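Local coordinates for endoglucanase family 5 (Clostridium acetobutylicum ATCC 824, PDB 6PZ7), which probably hydrolyses beta-glucan chains such as cellulose with broad substrate specificity, as a family 5 (GH5_4) endoglucanase built on a TIM barrel, at residues Q11-M16 / G296-W301; V166-N171 / N205-P210; N276-R281 / W324-L329. One frame throughout, in Å; residues are numbered along the deposited sequence. Where two conformers were deposited one is given.

Contact 1: Q11-M16 / G296-W301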
ATOM      1  N   GLN A  11      -4.512  17.597  -1.782  1.00 10.59           N
ATOM      2  CA  GLN A  11      -5.975  17.540  -1.756  1.00 10.12           C
ATOM      3  C   GLN A  11      -6.484  16.118  -1.984  1.00 10.65           C
ATOM      4  O   GLN A  11      -7.425  15.659  -1.311  1.00 10.65           O
ATOM      5  CB  GLN A  11      -6.557  18.500  -2.788  1.00 11.09           C
ATOM      6  CG  GLN A  11      -6.431  19.962  -2.346  1.00 11.42           C
ATOM      7  CD  GLN A  11      -6.890  20.908  -3.447  1.00 11.02           C
ATOM      8  OE1 GLN A  11      -6.615  20.694  -4.647  1.00 14.88           O
ATOM      9  NE2 GLN A  11      -7.545  21.970  -3.080  1.00 10.84           N
ATOM     10  N   ILE A  12      -5.830  15.376  -2.884  1.00 10.49           N
ATOM     11  CA  ILE A  12      -6.182  13.974  -3.110  1.00 10.13           C
ATOM     12  C   ILE A  12      -5.958  13.170  -1.837  1.00  8.97           C
ATOM     13  O   ILE A  12      -6.816  12.381  -1.416  1.00  9.83           O
ATOM     14  CB  ILE A  12      -5.376  13.393  -4.295  1.00  9.94           C
ATOM     15  CG1 ILE A  12      -5.829  13.982  -5.629  1.00 11.15           C
ATOM     16  CG2 ILE A  12      -5.466  11.870  -4.347  1.00 11.61           C
ATOM     17  CD1 ILE A  12      -7.181  13.497  -6.140  1.00 12.86           C
ATOM     18  N   VAL A  13      -4.771  13.300  -1.231  1.00  9.11           N
ATOM     19  CA  VAL A  13      -4.474  12.546  -0.013  1.00  9.47           C
ATOM     20  C   VAL A  13      -5.505  12.841   1.073  1.00  9.14           C
ATOM     21  O   VAL A  13      -6.000  11.935   1.749  1.00  9.46           O
ATOM     22  CB  VAL A  13      -3.039  12.843   0.451  1.00  8.64           C
ATOM     23  CG1 VAL A  13      -2.757  12.304   1.833  1.00  9.49           C
ATOM     24  CG2 VAL A  13      -2.050  12.205  -0.538  1.00 10.00           C
ATOM     25  N   ASN A  14      -5.871  14.112   1.248  1.00  9.60           N
ATOM     26  CA  ASN A  14      -6.864  14.435   2.261  1.00 10.59           C
ATOM     27  C   ASN A  14      -8.204  13.811   1.918  1.00  9.67           C
ATOM     28  O   ASN A  14      -8.911  13.306   2.798  1.00 10.77           O
ATOM     29  CB  ASN A  14      -6.989  15.955   2.363  1.00 13.19           C
ATOM     30  CG  ASN A  14      -5.774  16.602   2.979  1.00 13.87           C
ATOM     31  OD1 ASN A  14      -4.951  15.932   3.588  1.00 17.81           O
ATOM     32  ND2 ASN A  14      -5.652  17.908   2.804  1.00 16.97           N
ATOM     33  N   ASP A  15      -8.590  13.836   0.651  1.00  9.88           N
ATOM     34  CA  ASP A  15      -9.875  13.298   0.231  1.00 11.00           C
ATOM     35  C   ASP A  15      -9.938  11.781   0.425  1.00 10.92           C
ATOM     36  O   ASP A  15     -11.005  11.220   0.686  1.00 11.52           O
ATOM     37  CB  ASP A  15     -10.122  13.683  -1.232  1.00 12.15           C
ATOM     38  CG  ASP A  15     -11.585  13.653  -1.627  1.00 11.76           C
ATOM     39  OD1 ASP A  15     -12.420  14.118  -0.807  1.00 14.93           O
ATOM     40  OD2 ASP A  15     -11.924  13.267  -2.759  1.00 13.81           O
ATOM     41  N   MET A  16      -8.805  11.098   0.301  1.00  9.44           N
ATOM     42  CA  MET A  16      -8.751   9.655   0.496  1.00  9.80           C
ATOM     43  C   MET A  16      -9.178   9.266   1.906  1.00  9.70           C
ATOM     44  O   MET A  16      -9.737   8.181   2.092  1.00  9.51           O
ATOM     45  CB  MET A  16      -7.323   9.148   0.229  1.00  8.87           C
ATOM     46  CG  MET A  16      -6.908   9.152  -1.238  1.00  8.45           C
ATOM     47  SD  MET A  16      -5.150   8.974  -1.513  1.00  9.64           S
ATOM     48  CE  MET A  16      -4.950   7.231  -1.170  1.00 10.77           C
ATOM     49  N   GLY A 296      -1.244  15.803   7.906  1.00 10.64           N
ATOM     50  CA  GLY A 296      -1.561  15.699   6.500  1.00 10.64           C
ATOM     51  C   GLY A 296      -1.406  14.324   5.883  1.00  9.02           C
ATOM     52  O   GLY A 296      -1.422  14.210   4.646  1.00 10.04           O
ATOM     53  N   ILE A 297      -1.252  13.281   6.690  1.00  8.43           N
ATOM     54  CA  ILE A 297      -0.953  11.932   6.222  1.00  9.41           C
ATOM     55  C   ILE A 297      -2.187  11.048   6.344  1.00  8.10           C
ATOM     56  O   ILE A 297      -2.807  10.969   7.417  1.00  9.82           O
ATOM     57  CB  ILE A 297       0.203  11.325   7.034  1.00  9.08           C
ATOM     58  CG1 ILE A 297       1.480  12.174   6.930  1.00  9.84           C
ATOM     59  CG2 ILE A 297       0.467   9.899   6.591  1.00 10.01           C
ATOM     60  CD1 ILE A 297       2.492  11.894   8.017  1.00 11.90           C
ATOM     61  N   THR A 298      -2.562  10.386   5.254  1.00  8.38           N
ATOM     62  CA  THR A 298      -3.640   9.397   5.221  1.00  7.82           C
ATOM     63  C   THR A 298      -3.067   8.004   5.419  1.00  6.78           C
ATOM     64  O   THR A 298      -1.991   7.692   4.876  1.00  8.08           O
ATOM     65  CB  THR A 298      -4.402   9.518   3.919  1.00  7.70           C
ATOM     66  OG1 THR A 298      -5.133  10.745   3.999  1.00  9.95           O
ATOM     67  CG2 THR A 298      -5.347   8.388   3.675  1.00  9.82           C
ATOM     68  N   THR A 299      -3.804   7.153   6.133  1.00  7.04           N
ATOM     69  CA  THR A 299      -3.377   5.809   6.504  1.00  6.32           C
ATOM     70  C   THR A 299      -4.334   4.778   5.935  1.00  5.99           C
ATOM     71  O   THR A 299      -5.514   5.069   5.690  1.00  7.36           O
ATOM     72  CB  THR A 299      -3.341   5.663   8.052  1.00  7.82           C
ATOM     73  OG1 THR A 299      -4.664   5.641   8.602  1.00  7.87           O
ATOM     74  CG2 THR A 299      -2.495   6.753   8.702  1.00  8.44           C
ATOM     75  N   VAL A 300      -3.822   3.562   5.746  1.00  6.13           N
ATOM     76  CA  VAL A 300      -4.576   2.456   5.140  1.00  5.90           C
ATOM     77  C   VAL A 300      -4.280   1.188   5.953  1.00  5.53           C
ATOM     78  O   VAL A 300      -3.139   0.722   5.993  1.00  6.27           O
ATOM     79  CB  VAL A 300      -4.198   2.256   3.673  1.00  6.34           C
ATOM     80  CG1 VAL A 300      -5.109   1.212   3.022  1.00  6.92           C
ATOM     81  CG2 VAL A 300      -4.237   3.564   2.886  1.00  7.29           C
ATOM     82  N   TRP A 301      -5.300   0.656   6.635  1.00  6.29           N
ATOM     83  CA  TRP A 301      -5.147  -0.520   7.492  1.00  5.68           C
ATOM     84  C   TRP A 301      -4.881  -1.776   6.684  1.00  6.04           C
ATOM     85  O   TRP A 301      -5.554  -2.015   5.677  1.00  6.52           O
ATOM     86  CB  TRP A 301      -6.446  -0.715   8.305  1.00  6.56           C
ATOM     87  CG  TRP A 301      -6.362  -1.873   9.276  1.00  6.10           C
ATOM     88  CD1 TRP A 301      -6.640  -3.166   9.017  1.00  6.79           C
ATOM     89  CD2 TRP A 301      -5.947  -1.817  10.642  1.00  6.25           C
ATOM     90  NE1 TRP A 301      -6.408  -3.938  10.123  1.00  7.68           N
ATOM     91  CE2 TRP A 301      -6.001  -3.124  11.139  1.00  6.43           C
ATOM     92  CE3 TRP A 301      -5.562  -0.782  11.513  1.00  6.51           C
ATOM     93  CZ2 TRP A 301      -5.690  -3.421  12.455  1.00  7.95           C
ATOM     94  CZ3 TRP A 301      -5.277  -1.084  12.817  1.00  7.37           C
ATOM     95  CH2 TRP A 301      -5.328  -2.392  13.267  1.00  7.77           C
TER
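The Val-13 carbonyl is approached over its face by Thr-298: OG1 sits well above the carbonyl plane, 49° out of it, and donates a 2.7 Å hydrogen bond to Val-13 O. Asn-14 OD1 comes only within 4.1 Å of Gly-296 O; these two acceptors do not bond to each other but share Gln-10 NE2 as donor, and Arg-293 NH2 adds a weak bond to Asn-14 OD1. Thr-298 OG1 also accepts from Arg-293 NH2, so the hydroxyl is gripped from two directions. Its placement comes from a first torsion of -71°, which sets OG1 beside the backbone N and sends CG2 the other way, to within 4.0 Å of Met-16 CB. The side chains of Val-13 and Thr-298 lie alongside each other, pointing opposite ways, with Val-13 CG1 3.6 Å from Thr-298 OG1 and 3.7 Å from Gly-296 O. Buried here, Thr-298 N has no hydrogen-bond partner. Gly-296, with positive phi, is the C-prime residue of the Schellman motif that ends helix 278-294, just before the chain enters the last strand of the TIM barrel. The axes of helix 11-16 and strand 298-301 approach to 8.3 Å. At the N-terminal end of the barrel, Val-13 and Met-16 also rest on Val-266 of strand 265-270, while Met-16 reaches Tyr-95 and Ile-97 of strand 95-99.

Contact 2: V166-N171 / N205-P210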
ATOM      1  N   VAL A 166      18.681   2.134  -7.486  1.00  7.81           N
ATOM      2  CA  VAL A 166      17.949   1.382  -8.500  1.00  8.14           C
ATOM      3  C   VAL A 166      16.438   1.516  -8.308  1.00  8.25           C
ATOM      4  O   VAL A 166      15.691   1.612  -9.290  1.00  8.82           O
ATOM      5  CB  VAL A 166      18.420  -0.077  -8.560  1.00  7.37           C
ATOM      6  CG1 VAL A 166      17.588  -0.873  -9.566  1.00  8.48           C
ATOM      7  CG2 VAL A 166      19.913  -0.137  -8.921  1.00  9.43           C
ATOM      8  N   ILE A 167      15.951   1.559  -7.077  1.00  7.68           N
ATOM      9  CA  ILE A 167      14.521   1.778  -6.895  1.00  7.92           C
ATOM     10  C   ILE A 167      14.088   3.103  -7.495  1.00  6.77           C
ATOM     11  O   ILE A 167      12.988   3.210  -8.051  1.00  7.72           O
ATOM     12  CB  ILE A 167      14.129   1.645  -5.429  1.00  8.48           C
ATOM     13  CG1 ILE A 167      14.212   0.154  -5.051  1.00 11.84           C
ATOM     14  CG2 ILE A 167      12.754   2.270  -5.162  1.00  9.92           C
ATOM     15  CD1 ILE A 167      14.241  -0.081  -3.643  1.00 14.31           C
ATOM     16  N   ASN A 168      14.900   4.142  -7.388  1.00  7.80           N
ATOM     17  CA  ASN A 168      14.516   5.397  -8.019  1.00  8.21           C
ATOM     18  C   ASN A 168      14.353   5.216  -9.524  1.00  8.32           C
ATOM     19  O   ASN A 168      13.439   5.784 -10.133  1.00  8.55           O
ATOM     20  CB  ASN A 168      15.547   6.490  -7.732  1.00  8.29           C
ATOM     21  CG  ASN A 168      15.500   6.978  -6.290  1.00  7.94           C
ATOM     22  OD1 ASN A 168      14.432   6.990  -5.653  1.00  8.60           O
ATOM     23  ND2 ASN A 168      16.617   7.410  -5.775  1.00  8.65           N
ATOM     24  N   LYS A 169      15.244   4.429 -10.147  1.00  8.54           N
ATOM     25  CA  LYS A 169      15.134   4.153 -11.573  0.55  8.82           C
ATOM     26  C   LYS A 169      13.879   3.352 -11.887  1.00  8.69           C
ATOM     27  O   LYS A 169      13.193   3.630 -12.875  1.00  9.30           O
ATOM     28  CB  LYS A 169      16.396   3.415 -12.055  0.55  9.96           C
ATOM     29  CG  LYS A 169      17.736   4.106 -11.727  0.55 11.90           C
ATOM     30  CD  LYS A 169      18.909   3.284 -12.242  0.55 17.01           C
ATOM     31  CE  LYS A 169      20.249   3.815 -11.778  0.55 18.21           C
ATOM     32  NZ  LYS A 169      21.390   3.006 -12.321  0.55 24.51           N
ATOM     33  N   PHE A 170      13.565   2.364 -11.064  1.00  8.64           N
ATOM     34  CA  PHE A 170      12.354   1.590 -11.289  1.00  7.99           C
ATOM     35  C   PHE A 170      11.096   2.453 -11.164  1.00  7.61           C
ATOM     36  O   PHE A 170      10.170   2.319 -11.976  1.00  7.80           O
ATOM     37  CB  PHE A 170      12.247   0.446 -10.284  1.00  8.50           C
ATOM     38  CG  PHE A 170      13.240  -0.697 -10.463  1.00  7.49           C
ATOM     39  CD1 PHE A 170      13.979  -0.886 -11.619  1.00  8.71           C
ATOM     40  CD2 PHE A 170      13.366  -1.611  -9.446  1.00  7.72           C
ATOM     41  CE1 PHE A 170      14.850  -1.965 -11.733  1.00  8.77           C
ATOM     42  CE2 PHE A 170      14.227  -2.699  -9.565  1.00  8.99           C
ATOM     43  CZ  PHE A 170      14.966  -2.873 -10.713  1.00  9.01           C
ATOM     44  N   ASN A 171      11.029   3.319 -10.145  1.00  7.29           N
ATOM     45  CA  ASN A 171       9.869   4.186 -10.002  1.00  7.08           C
ATOM     46  C   ASN A 171       9.748   5.119 -11.199  1.00  7.29           C
ATOM     47  O   ASN A 171       8.637   5.388 -11.675  1.00  7.78           O
ATOM     48  CB  ASN A 171       9.959   4.984  -8.695  1.00  7.74           C
ATOM     49  CG  ASN A 171       9.563   4.174  -7.467  1.00  7.04           C
ATOM     50  OD1 ASN A 171       8.723   3.262  -7.558  1.00  7.22           O
ATOM     51  ND2 ASN A 171      10.099   4.539  -6.306  1.00  7.11           N
ATOM     52  N   ASN A 205      15.637   9.651   2.753  1.00  8.17           N
ATOM     53  CA  ASN A 205      16.527  10.688   2.224  1.00  9.86           C
ATOM     54  C   ASN A 205      16.925  10.444   0.775  1.00  9.20           C
ATOM     55  O   ASN A 205      17.125  11.405   0.011  1.00 11.44           O
ATOM     56  CB  ASN A 205      17.789  10.796   3.081  1.00 12.12           C
ATOM     57  CG  ASN A 205      17.571  11.603   4.342  1.00 17.71           C
ATOM     58  OD1 ASN A 205      16.620  12.384   4.455  1.00 17.43           O
ATOM     59  ND2 ASN A 205      18.477  11.437   5.296  1.00 19.88           N
ATOM     60  N   ASP A 206      17.028   9.195   0.356  1.00  8.02           N
ATOM     61  CA  ASP A 206      17.519   8.882  -0.966  1.00  9.09           C
ATOM     62  C   ASP A 206      16.434   8.799  -2.029  1.00  7.87           C
ATOM     63  O   ASP A 206      16.763   8.738  -3.226  1.00  9.45           O
ATOM     64  CB  ASP A 206      18.364   7.597  -0.988  1.00  9.81           C
ATOM     65  CG  ASP A 206      19.757   7.772  -0.409  1.00 16.80           C
ATOM     66  OD1 ASP A 206      20.152   8.922  -0.080  1.00 16.20           O
ATOM     67  OD2 ASP A 206      20.483   6.735  -0.319  1.00 16.33           O
ATOM     68  N   LEU A 207      15.163   8.850  -1.643  1.00  8.37           N
ATOM     69  CA  LEU A 207      14.070   8.836  -2.598  0.54  7.73           C
ATOM     70  C   LEU A 207      14.150  10.049  -3.509  1.00  8.85           C
ATOM     71  O   LEU A 207      14.284  11.182  -3.042  1.00 10.63           O
ATOM     72  CB  LEU A 207      12.752   8.842  -1.839  0.54  8.69           C
ATOM     73  CG  LEU A 207      11.522   8.627  -2.699  0.54  7.22           C
ATOM     74  CD1 LEU A 207      11.460   7.192  -3.187  0.54  6.53           C
ATOM     75  CD2 LEU A 207      10.278   8.979  -1.934  0.54 10.17           C
ATOM     76  N   VAL A 208      14.005   9.807  -4.805  1.00  8.45           N
ATOM     77  CA  VAL A 208      13.866  10.850  -5.820  1.00  9.25           C
ATOM     78  C   VAL A 208      12.485  10.713  -6.437  1.00  8.13           C
ATOM     79  O   VAL A 208      12.123   9.640  -6.924  1.00  8.97           O
ATOM     80  CB  VAL A 208      14.965  10.752  -6.894  1.00  8.37           C
ATOM     81  CG1 VAL A 208      14.697  11.762  -8.010  1.00 10.72           C
ATOM     82  CG2 VAL A 208      16.311  10.966  -6.247  1.00 10.24           C
ATOM     83  N   ILE A 209      11.707  11.784  -6.421  1.00  9.43           N
ATOM     84  CA  ILE A 209      10.397  11.766  -7.076  1.00 10.35           C
ATOM     85  C   ILE A 209      10.578  11.753  -8.593  1.00  9.78           C
ATOM     86  O   ILE A 209      11.180  12.694  -9.136  1.00 11.20           O
ATOM     87  CB  ILE A 209       9.575  13.000  -6.657  1.00 11.45           C
ATOM     88  CG1 ILE A 209       9.370  13.045  -5.151  1.00 10.99           C
ATOM     89  CG2 ILE A 209       8.238  13.044  -7.423  1.00 12.24           C
ATOM     90  CD1 ILE A 209       8.441  11.961  -4.591  1.00 15.99           C
ATOM     91  N   PRO A 210      10.081  10.753  -9.319  1.00  9.45           N
ATOM     92  CA  PRO A 210      10.262  10.711 -10.780  1.00 11.09           C
ATOM     93  C   PRO A 210       9.862  12.005 -11.459  1.00 11.24           C
ATOM     94  O   PRO A 210       8.721  12.486 -11.297  1.00 11.23           O
ATOM     95  CB  PRO A 210       9.348   9.549 -11.217  1.00 12.07           C
ATOM     96  CG  PRO A 210       9.341   8.621 -10.040  1.00 10.61           C
ATOM     97  CD  PRO A 210       9.354   9.561  -8.824  1.00  9.83           C
TER
HETATM   98  O   HOH W   1      11.798   6.893  -6.442  1.00  9.38           O
HETATM   99  O   HOH W   2      12.786   8.415  -9.451  1.00  9.90           O
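Asn-168 turns its amide onto the backbone of Asp-206 and Val-208 through a first torsion of -72°, with CG anti to its own carbonyl carbon, and a second of -32° that aims ND2 at one peptide and OD1 at the next. ND2 donates to Asp-206 O over 2.9 Å in a nearly straight bond, the acceptor lying close to the plane of the amide. Val-208 N in turn donates to Asn-168 OD1 at 3.0 Å, but it comes from above the carbonyl plane, 55° out of it. One side chain thus grips both a C=O and an N-H of the passing chain, and the two bonds hold the rotation of its amide. Val-208 crosses the amide at about a right angle and sets CG2 3.6 Å from Asn-168 ND2. In the TIM barrel, residues 205-210 leave the short helix 201-206 and run along helix 161-180 on their way to strand 216-221, so the two amide bonds tie a helix-to-strand connection to the preceding barrel helix. Two waters fill in the pairing. The first donates to Asn-168 OD1 and to Val-208 O and accepts from Asn-171 ND2 at 2.9 Å; the second donates to Asn-168 O and again to Val-208 O. The Asn-171 amide is also held by Thr-143 OG1, bonded to its OD1, and by Pro-193 O, bonded to its ND2, whereas Asp-206 forms a salt bridge with Arg-164. Toward Pro-210 the polar pairing gives way to packing: Pro-210 CG presses against the helix backbone 3.7 Å from Asn-171 O and stands 3.9 Å from Asn-171 CB, and the proline ring also touches Leu-172 and Val-175 of the same helix.

Contact 3: N276-R281 / W324-L329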
ATOM      1  N   ASN A 276      -5.605 -10.576  21.713  1.00 11.22           N
ATOM      2  CA  ASN A 276      -6.716 -10.508  22.662  1.00 13.10           C
ATOM      3  C   ASN A 276      -6.712  -9.185  23.415  1.00 13.15           C
ATOM      4  O   ASN A 276      -6.869  -9.135  24.649  1.00 14.69           O
ATOM      5  CB  ASN A 276      -6.685 -11.675  23.666  1.00 15.95           C
ATOM      6  CG  ASN A 276      -7.256 -12.941  23.123  1.00 25.69           C
ATOM      7  OD1 ASN A 276      -8.283 -12.932  22.458  1.00 26.90           O
ATOM      8  ND2 ASN A 276      -6.591 -14.057  23.408  1.00 29.95           N
ATOM      9  N   ASN A 277      -6.537  -8.101  22.671  1.00 11.57           N
ATOM     10  CA  ASN A 277      -6.147  -6.816  23.245  1.00 11.29           C
ATOM     11  C   ASN A 277      -6.790  -5.676  22.467  1.00 10.18           C
ATOM     12  O   ASN A 277      -6.146  -4.672  22.154  1.00 10.91           O
ATOM     13  CB  ASN A 277      -4.621  -6.668  23.296  1.00 11.02           C
ATOM     14  CG  ASN A 277      -3.995  -6.695  21.913  1.00 10.45           C
ATOM     15  OD1 ASN A 277      -4.531  -7.272  20.967  1.00 10.44           O
ATOM     16  ND2 ASN A 277      -2.808  -6.117  21.803  1.00 10.77           N
ATOM     17  N   GLU A 278      -8.074  -5.820  22.141  1.00 10.89           N
ATOM     18  CA  GLU A 278      -8.738  -4.840  21.273  1.00 10.20           C
ATOM     19  C   GLU A 278      -8.622  -3.424  21.816  1.00 10.04           C
ATOM     20  O   GLU A 278      -8.449  -2.477  21.034  1.00  9.75           O
ATOM     21  CB  GLU A 278     -10.222  -5.195  21.038  1.00 11.03           C
ATOM     22  CG  GLU A 278     -10.870  -4.201  20.029  1.00 12.07           C
ATOM     23  CD  GLU A 278     -12.308  -4.489  19.739  1.00 12.74           C
ATOM     24  OE1 GLU A 278     -12.902  -5.382  20.396  1.00 17.67           O
ATOM     25  OE2 GLU A 278     -12.862  -3.828  18.864  1.00 12.44           O
ATOM     26  N   SER A 279      -8.717  -3.240  23.137  1.00 11.28           N
ATOM     27  CA  SER A 279      -8.669  -1.893  23.694  0.52 10.88           C
ATOM     28  C   SER A 279      -7.343  -1.211  23.385  1.00 11.09           C
ATOM     29  O   SER A 279      -7.305  -0.034  23.015  1.00 11.13           O
ATOM     30  CB  SER A 279      -8.879  -1.969  25.203  0.52 12.85           C
ATOM     31  OG  SER A 279     -10.108  -2.584  25.493  0.52 12.72           O
ATOM     32  N   SER A 280      -6.240  -1.921  23.593  1.00 10.34           N
ATOM     33  CA  SER A 280      -4.933  -1.349  23.263  1.00 11.41           C
ATOM     34  C   SER A 280      -4.806  -1.078  21.774  1.00  9.52           C
ATOM     35  O   SER A 280      -4.224  -0.067  21.363  1.00  9.38           O
ATOM     36  CB  SER A 280      -3.812  -2.302  23.701  1.00  9.59           C
ATOM     37  OG  SER A 280      -3.587  -2.245  25.110  1.00 12.67           O
ATOM     38  N   ARG A 281      -5.259  -2.022  20.960  1.00  8.42           N
ATOM     39  CA  ARG A 281      -5.184  -1.828  19.518  1.00  8.56           C
ATOM     40  C   ARG A 281      -5.984  -0.613  19.080  1.00  7.69           C
ATOM     41  O   ARG A 281      -5.544   0.140  18.206  1.00  7.83           O
ATOM     42  CB  ARG A 281      -5.706  -3.079  18.796  1.00  8.92           C
ATOM     43  CG  ARG A 281      -4.873  -4.342  19.025  1.00  8.71           C
ATOM     44  CD  ARG A 281      -5.536  -5.582  18.459  1.00  9.35           C
ATOM     45  NE  ARG A 281      -5.498  -5.592  16.994  1.00  8.48           N
ATOM     46  CZ  ARG A 281      -6.257  -6.368  16.232  1.00  8.28           C
ATOM     47  NH1 ARG A 281      -7.206  -7.126  16.774  1.00  8.94           N
ATOM     48  NH2 ARG A 281      -6.083  -6.369  14.913  1.00  8.35           N
ATOM     49  N   TRP A 324     -17.892  -7.153  11.265  1.00  9.84           N
ATOM     50  CA  TRP A 324     -16.697  -6.566  11.874  1.00  9.75           C
ATOM     51  C   TRP A 324     -16.397  -7.296  13.177  1.00  9.44           C
ATOM     52  O   TRP A 324     -17.220  -7.331  14.084  1.00 12.66           O
ATOM     53  CB  TRP A 324     -16.897  -5.075  12.144  1.00 11.35           C
ATOM     54  CG  TRP A 324     -17.027  -4.264  10.880  1.00 10.03           C
ATOM     55  CD1 TRP A 324     -18.169  -3.685  10.409  1.00 10.24           C
ATOM     56  CD2 TRP A 324     -16.000  -3.963   9.943  1.00  9.69           C
ATOM     57  NE1 TRP A 324     -17.905  -3.028   9.229  1.00 11.32           N
ATOM     58  CE2 TRP A 324     -16.579  -3.185   8.921  1.00 10.35           C
ATOM     59  CE3 TRP A 324     -14.638  -4.269   9.868  1.00 10.70           C
ATOM     60  CZ2 TRP A 324     -15.837  -2.721   7.832  1.00 10.03           C
ATOM     61  CZ3 TRP A 324     -13.908  -3.792   8.803  1.00  9.85           C
ATOM     62  CH2 TRP A 324     -14.512  -3.027   7.784  1.00 10.84           C
ATOM     63  N   VAL A 325     -15.204  -7.870  13.275  1.00 10.22           N
ATOM     64  CA  VAL A 325     -14.803  -8.714  14.404  1.00 11.03           C
ATOM     65  C   VAL A 325     -14.437  -7.865  15.611  1.00  9.68           C
ATOM     66  O   VAL A 325     -14.633  -8.301  16.742  1.00 10.86           O
ATOM     67  CB  VAL A 325     -13.618  -9.620  13.980  1.00 12.22           C
ATOM     68  CG1 VAL A 325     -13.136 -10.446  15.189  1.00 13.70           C
ATOM     69  CG2 VAL A 325     -14.001 -10.539  12.800  1.00 16.25           C
ATOM     70  N   PHE A 326     -13.852  -6.692  15.374  1.00  9.77           N
ATOM     71  CA  PHE A 326     -13.299  -5.816  16.408  1.00 10.04           C
ATOM     72  C   PHE A 326     -13.986  -4.463  16.252  1.00  9.77           C
ATOM     73  O   PHE A 326     -13.437  -3.544  15.633  1.00 10.68           O
ATOM     74  CB  PHE A 326     -11.775  -5.716  16.304  1.00  9.35           C
ATOM     75  CG  PHE A 326     -11.086  -7.046  16.403  1.00  8.77           C
ATOM     76  CD1 PHE A 326     -10.995  -7.716  17.609  1.00 10.89           C
ATOM     77  CD2 PHE A 326     -10.591  -7.634  15.276  1.00 10.36           C
ATOM     78  CE1 PHE A 326     -10.386  -8.989  17.641  1.00 11.48           C
ATOM     79  CE2 PHE A 326      -9.978  -8.870  15.346  1.00 12.92           C
ATOM     80  CZ  PHE A 326      -9.874  -9.516  16.492  1.00 12.90           C
ATOM     81  N   PRO A 327     -15.217  -4.325  16.737  1.00 10.67           N
ATOM     82  CA  PRO A 327     -16.015  -3.127  16.411  1.00 11.45           C
ATOM     83  C   PRO A 327     -15.470  -1.861  17.016  1.00 11.63           C
ATOM     84  O   PRO A 327     -15.611  -0.790  16.407  1.00 13.87           O
ATOM     85  CB  PRO A 327     -17.419  -3.484  16.947  1.00 13.74           C
ATOM     86  CG  PRO A 327     -17.163  -4.532  18.007  1.00 13.37           C
ATOM     87  CD  PRO A 327     -16.000  -5.325  17.485  1.00 10.49           C
ATOM     88  N   LYS A 328     -14.855  -1.915  18.183  1.00 11.01           N
ATOM     89  CA  LYS A 328     -14.284  -0.699  18.765  1.00 11.96           C
ATOM     90  C   LYS A 328     -13.089  -0.232  17.946  1.00 10.62           C
ATOM     91  O   LYS A 328     -12.939   0.962  17.653  1.00 10.52           O
ATOM     92  CB  LYS A 328     -13.871  -0.999  20.187  1.00 12.57           C
ATOM     93  CG  LYS A 328     -13.162   0.097  20.944  1.00 23.31           C
ATOM     94  CD  LYS A 328     -12.678  -0.439  22.290  1.00 33.97           C
ATOM     95  CE  LYS A 328     -11.956   0.619  23.088  1.00 24.87           C
ATOM     96  NZ  LYS A 328     -11.868   0.219  24.563  1.00 39.94           N
ATOM     97  N   LEU A 329     -12.272  -1.177  17.497  1.00  9.87           N
ATOM     98  CA  LEU A 329     -11.103  -0.881  16.689  1.00  8.91           C
ATOM     99  C   LEU A 329     -11.506  -0.282  15.356  1.00  8.41           C
ATOM    100  O   LEU A 329     -10.936   0.717  14.923  1.00  8.99           O
ATOM    101  CB  LEU A 329     -10.285  -2.168  16.534  1.00  9.17           C
ATOM    102  CG  LEU A 329      -9.102  -2.140  15.611  1.00  7.97           C
ATOM    103  CD1 LEU A 329      -8.093  -1.027  15.937  1.00  9.35           C
ATOM    104  CD2 LEU A 329      -8.417  -3.463  15.594  1.00  8.57           C
TER
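Glu-278, in the first turn of helix 278-294, reaches across to Lys-328 and Leu-329 at the start of helix 327-334; these are the last two helices of the chain, in a TIM-barrel fold. Fully extended, with CG anti to the backbone N (chi1 -176°), it delivers OE2 to the opening turn of the other helix. Leu-329 N donates to Glu-278 OE2 over 3.0 Å, meeting the anti lone pair of that oxygen, the one turned away from OE1. A second donor, Lys-328 N, lies only 2.8 Å from Glu-278 OE2 but makes a poorly directed, weak bond. The positive end of the helix dipole probably stabilises the carboxylate charge. The carboxylate also lies beside Phe-326, with Glu-278 CD 3.7 Å from Phe-326 CB and the carboxylate plane nearly perpendicular to the ring. Next, Ser-279 offers OG to Lys-328 NZ, a long, weak and doubtful interaction, since the serine has two deposited conformers. Arg-281 then bends at chi3 (72°) to bring its guanidinium over Phe-326. NH1 is centred over the ring face while the group stands steeply on it, giving a cation-pi contact of 4.7 Å from Arg-281 CZ to the Phe-326 ring centroid; Val-325 CG1 covers the opposite face, toward the rim. Ser-272 O accepts from Arg-281 NH2 and helps fix the rotation of the guanidinium. One guanidinium face carries a methyl group, Leu-329 CD2, 3.7 Å from Arg-281 CZ, and the other methyl, Leu-329 CD1, rests 3.6 Å from Arg-281 O.

How the contacts relate
Contacts 1 and 3 touch and are interlaced along the chain: helix 278-294 leaves contact 3 and leads straight into strand 298-303 of contact 1. Their centres are about 23 Å apart, yet Trp-301 spans the gap, with CZ2 3.9 Å from Arg-281 NH2 and CH2 4.0 Å from Leu-329 CD2. Contact 2 stands apart, its nearest atoms about 11 Å from contact 1 and about 27 Å from contact 3, on the far side of the chain's centre from the latter. Contact 1 lies at the N-terminal end of the barrel; as in other family 5 enzymes, the catalytic cleft is expected at the opposite, C-terminal end of the strands.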